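Local coordinates for protein Sb(V)-As(V) reductase (Leishmania major, PDB 2J6P) that probably reduces arsenate and antimonate, the pentavalent forms of arsenic and antimony, using a rhodanese-like domain related to Cdc25 phosphatases, at residues K68-H74 and L100-L106. Numbering follows the deposited sequence.
Sequences KELAVFH and LPAVYVL
Leu70 and Tyr104 meet on one face of the sheet, where Leu70 CD2 comes within 3.4 Å of Tyr104 CE2 and Leu70 CG lies almost as near to the same ring carbon. The leucine crosses the ring obliquely, CD2 and CG both bearing on the CE2 corner. Tyr104 CG stands anti to its own carbonyl carbon (chi1 -61°), which swings the ring back alongside Leu70, two residues before its direct partner Val72. Further along this face, Val72 CG1 packs on Leu106 CB at 4.0 Å.

Phe73, Ala71, Val103 and Val105 point to the other face. Here Phe73 CE1 reaches Val103 CG1 at 4.0 Å, the ring again leaning back by two residues, past its bridge partner Val105, while Tyr104 O lies at the ring's edge, near its plane. Phe89 of helix 81-96 meets the Phe73 ring with the two planes inclined to each other, and Val103 and Val105 also touch that helix. Strand 70-74, helix 81-96 and strand 102-106, consecutive in the chain with the two strands parallel and adjacent, form a beta-alpha-beta unit of the rhodanese-like domain.

The backbone register is parallel: four successive bridges run from Leu70-Ala102 to Phe73-Val105, and the strand axes diverge by 31°. Phe73 N donates to Tyr104 O at 2.8 Å with a nearly straight N-H...O angle of 175°. At the entry the ladder is less regular, since Ala102 N approaches Glu69 O from above the carbonyl plane. Just before it, Pro101 follows a cis peptide bond and sets CB 3.4 Å from Leu70 N, with its CG on Ala71 CB. At the far end, His74 CB rests 3.7 Å from Leu106 CD2 while the rest of the side chain turns from strand 102-106 and touches Val27 and Asp29 of strand 25-29.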
ATOM      1  N   LYS A  68      15.728  -9.300 -27.633  1.00 28.68           N
ATOM      2  CA  LYS A  68      15.581  -8.036 -26.919  1.00 25.13           C
ATOM      3  C   LYS A  68      16.889  -7.803 -26.199  1.00 27.30           C
ATOM      4  O   LYS A  68      17.486  -8.782 -25.630  1.00 26.52           O
ATOM      5  CB  LYS A  68      14.319  -8.067 -25.997  1.00 23.81           C
ATOM      6  CG  LYS A  68      12.900  -8.022 -26.892  1.00 23.77           C
ATOM      7  CD  LYS A  68      12.781  -6.770 -27.738  1.00 25.94           C
ATOM      8  CE  LYS A  68      11.327  -6.406 -28.518  1.00 27.59           C
ATOM      9  NZ  LYS A  68      11.029  -7.751 -28.507  1.00 31.60           N
ATOM     10  N   GLU A  69      17.302  -6.536 -26.082  1.00 28.49           N
ATOM     11  CA  GLU A  69      18.506  -6.204 -25.274  1.00 29.32           C
ATOM     12  C   GLU A  69      18.165  -5.411 -24.090  1.00 28.06           C
ATOM     13  O   GLU A  69      19.000  -5.329 -23.168  1.00 27.15           O
ATOM     14  CB  GLU A  69      19.532  -5.329 -26.087  1.00 28.41           C
ATOM     15  CG  GLU A  69      20.030  -6.135 -27.295  1.00 34.16           C
ATOM     16  CD  GLU A  69      20.781  -5.288 -28.363  1.00 37.30           C
ATOM     17  OE1 GLU A  69      21.177  -4.119 -28.082  1.00 46.53           O
ATOM     18  OE2 GLU A  69      20.976  -5.849 -29.492  1.00 47.79           O
ATOM     19  N   LEU A  70      16.979  -4.820 -24.045  1.00 26.09           N
ATOM     20  CA  LEU A  70      16.571  -4.104 -22.819  1.00 26.31           C
ATOM     21  C   LEU A  70      15.124  -4.494 -22.437  1.00 25.71           C
ATOM     22  O   LEU A  70      14.224  -4.534 -23.344  1.00 23.94           O
ATOM     23  CB  LEU A  70      16.518  -2.613 -23.017  1.00 25.60           C
ATOM     24  CG  LEU A  70      17.855  -1.859 -23.092  1.00 34.90           C
ATOM     25  CD1 LEU A  70      18.292  -1.938 -24.615  1.00 36.46           C
ATOM     26  CD2 LEU A  70      17.749  -0.356 -22.543  1.00 28.64           C
ATOM     27  N   ALA A  71      14.887  -4.692 -21.139  1.00 20.78           N
ATOM     28  CA  ALA A  71      13.484  -4.949 -20.693  1.00 21.52           C
ATOM     29  C   ALA A  71      13.266  -3.892 -19.641  1.00 22.59           C
ATOM     30  O   ALA A  71      14.047  -3.815 -18.649  1.00 22.46           O
ATOM     31  CB  ALA A  71      13.378  -6.310 -20.120  1.00 19.94           C
ATOM     32  N   VAL A  72      12.267  -3.048 -19.893  1.00 21.87           N
ATOM     33  CA  VAL A  72      12.020  -1.884 -19.033  1.00 21.92           C
ATOM     34  C   VAL A  72      10.681  -2.159 -18.262  1.00 21.19           C
ATOM     35  O   VAL A  72       9.597  -2.283 -18.842  1.00 19.05           O
ATOM     36  CB  VAL A  72      11.873  -0.612 -19.888  1.00 22.58           C
ATOM     37  CG1 VAL A  72      11.566   0.605 -18.995  1.00 19.89           C
ATOM     38  CG2 VAL A  72      13.232  -0.300 -20.667  1.00 17.45           C
ATOM     39  N   PHE A  73      10.797  -2.361 -16.966  1.00 19.90           N
ATOM     40  CA  PHE A  73       9.663  -2.657 -16.141  1.00 19.97           C
ATOM     41  C   PHE A  73       9.099  -1.291 -15.640  1.00 21.62           C
ATOM     42  O   PHE A  73       9.866  -0.432 -15.163  1.00 19.74           O
ATOM     43  CB  PHE A  73      10.169  -3.484 -14.988  1.00 18.75           C
ATOM     44  CG  PHE A  73      10.456  -4.992 -15.406  1.00 19.71           C
ATOM     45  CD1 PHE A  73      11.524  -5.297 -16.222  1.00 21.46           C
ATOM     46  CD2 PHE A  73       9.552  -6.028 -15.018  1.00 20.02           C
ATOM     47  CE1 PHE A  73      11.726  -6.625 -16.702  1.00 20.37           C
ATOM     48  CE2 PHE A  73       9.777  -7.343 -15.383  1.00 19.32           C
ATOM     49  CZ  PHE A  73      10.809  -7.626 -16.327  1.00 16.60           C
ATOM     50  N   HIS A  74       7.776  -1.130 -15.701  1.00 19.55           N
ATOM     51  CA  HIS A  74       7.172   0.027 -14.979  1.00 20.70           C
ATOM     52  C   HIS A  74       5.856  -0.408 -14.321  1.00 18.34           C
ATOM     53  O   HIS A  74       5.221  -1.388 -14.689  1.00 17.42           O
ATOM     54  CB  HIS A  74       6.941   1.214 -15.956  1.00 18.14           C
ATOM     55  CG  HIS A  74       5.727   1.005 -16.838  1.00 20.38           C
ATOM     56  ND1 HIS A  74       4.446   1.302 -16.409  1.00 17.51           N
ATOM     57  CD2 HIS A  74       5.604   0.567 -18.134  1.00 17.13           C
ATOM     58  CE1 HIS A  74       3.582   1.065 -17.413  1.00 21.76           C
ATOM     59  NE2 HIS A  74       4.257   0.594 -18.464  1.00 20.95           N
ATOM     60  N   LEU A 100      20.639 -11.642 -21.315  1.00 25.23           N
ATOM     61  CA  LEU A 100      19.994 -10.644 -22.112  1.00 25.62           C
ATOM     62  C   LEU A 100      18.496 -10.982 -22.203  1.00 25.17           C
ATOM     63  O   LEU A 100      18.163 -12.169 -22.207  1.00 25.08           O
ATOM     64  CB  LEU A 100      20.614 -10.707 -23.514  1.00 26.82           C
ATOM     65  CG  LEU A 100      21.667  -9.682 -24.055  1.00 30.40           C
ATOM     66  CD1 LEU A 100      22.166  -8.460 -23.310  1.00 22.63           C
ATOM     67  CD2 LEU A 100      22.684 -10.298 -24.946  1.00 26.61           C
ATOM     68  N   PRO A 101      17.603  -9.954 -22.231  1.00 22.03           N
ATOM     69  CA  PRO A 101      17.887  -8.492 -22.138  1.00 21.12           C
ATOM     70  C   PRO A 101      18.433  -8.071 -20.791  1.00 23.22           C
ATOM     71  O   PRO A 101      18.211  -8.785 -19.780  1.00 22.07           O
ATOM     72  CB  PRO A 101      16.518  -7.822 -22.436  1.00 19.76           C
ATOM     73  CG  PRO A 101      15.486  -8.930 -22.083  1.00 20.30           C
ATOM     74  CD  PRO A 101      16.163 -10.265 -22.287  1.00 22.84           C
ATOM     75  N   ALA A 102      19.060  -6.874 -20.757  1.00 22.54           N
ATOM     76  CA  ALA A 102      19.425  -6.302 -19.459  1.00 22.22           C
ATOM     77  C   ALA A 102      18.100  -5.680 -18.879  1.00 21.23           C
ATOM     78  O   ALA A 102      17.133  -5.417 -19.589  1.00 21.19           O
ATOM     79  CB  ALA A 102      20.595  -5.215 -19.590  1.00 19.20           C
ATOM     80  N   VAL A 103      18.061  -5.564 -17.573  1.00 22.02           N
ATOM     81  CA  VAL A 103      16.864  -5.263 -16.820  1.00 22.89           C
ATOM     82  C   VAL A 103      16.838  -3.818 -16.244  1.00 24.04           C
ATOM     83  O   VAL A 103      17.763  -3.430 -15.552  1.00 22.36           O
ATOM     84  CB  VAL A 103      16.684  -6.291 -15.724  1.00 21.45           C
ATOM     85  CG1 VAL A 103      15.346  -6.059 -15.091  1.00 18.59           C
ATOM     86  CG2 VAL A 103      16.763  -7.754 -16.308  1.00 21.77           C
ATOM     87  N   TYR A 104      15.751  -3.065 -16.516  1.00 21.63           N
ATOM     88  CA  TYR A 104      15.653  -1.718 -16.088  1.00 20.88           C
ATOM     89  C   TYR A 104      14.285  -1.473 -15.463  1.00 23.18           C
ATOM     90  O   TYR A 104      13.308  -2.074 -15.866  1.00 21.58           O
ATOM     91  CB  TYR A 104      15.759  -0.706 -17.267  1.00 23.63           C
ATOM     92  CG  TYR A 104      17.112  -0.854 -17.953  1.00 26.23           C
ATOM     93  CD1 TYR A 104      18.207  -0.121 -17.525  1.00 24.82           C
ATOM     94  CD2 TYR A 104      17.275  -1.790 -19.029  1.00 27.05           C
ATOM     95  CE1 TYR A 104      19.470  -0.247 -18.193  1.00 30.37           C
ATOM     96  CE2 TYR A 104      18.574  -1.984 -19.649  1.00 30.28           C
ATOM     97  CZ  TYR A 104      19.658  -1.235 -19.200  1.00 27.64           C
ATOM     98  OH  TYR A 104      20.900  -1.402 -19.815  1.00 33.28           O
ATOM     99  N   VAL A 105      14.222  -0.507 -14.565  1.00 21.51           N
ATOM    100  CA  VAL A 105      12.954   0.009 -14.016  1.00 22.61           C
ATOM    101  C   VAL A 105      12.807   1.478 -14.393  1.00 20.90           C
ATOM    102  O   VAL A 105      13.757   2.258 -14.287  1.00 19.29           O
ATOM    103  CB  VAL A 105      12.871  -0.199 -12.443  1.00 21.99           C
ATOM    104  CG1 VAL A 105      11.735   0.588 -11.748  1.00 19.87           C
ATOM    105  CG2 VAL A 105      12.842  -1.734 -12.136  1.00 21.01           C
ATOM    106  N   LEU A 106      11.640   1.804 -14.902  1.00 19.75           N
ATOM    107  CA  LEU A 106      11.412   3.113 -15.416  1.00 21.58           C
ATOM    108  C   LEU A 106      11.149   3.941 -14.108  1.00 21.25           C
ATOM    109  O   LEU A 106      10.099   3.743 -13.439  1.00 20.16           O
ATOM    110  CB  LEU A 106      10.184   3.110 -16.265  1.00 20.04           C
ATOM    111  CG  LEU A 106       9.616   4.508 -16.553  1.00 20.46           C
ATOM    112  CD1 LEU A 106      10.735   5.290 -17.443  1.00 21.45           C
ATOM    113  CD2 LEU A 106       8.188   4.449 -17.305  1.00 19.70           C
TER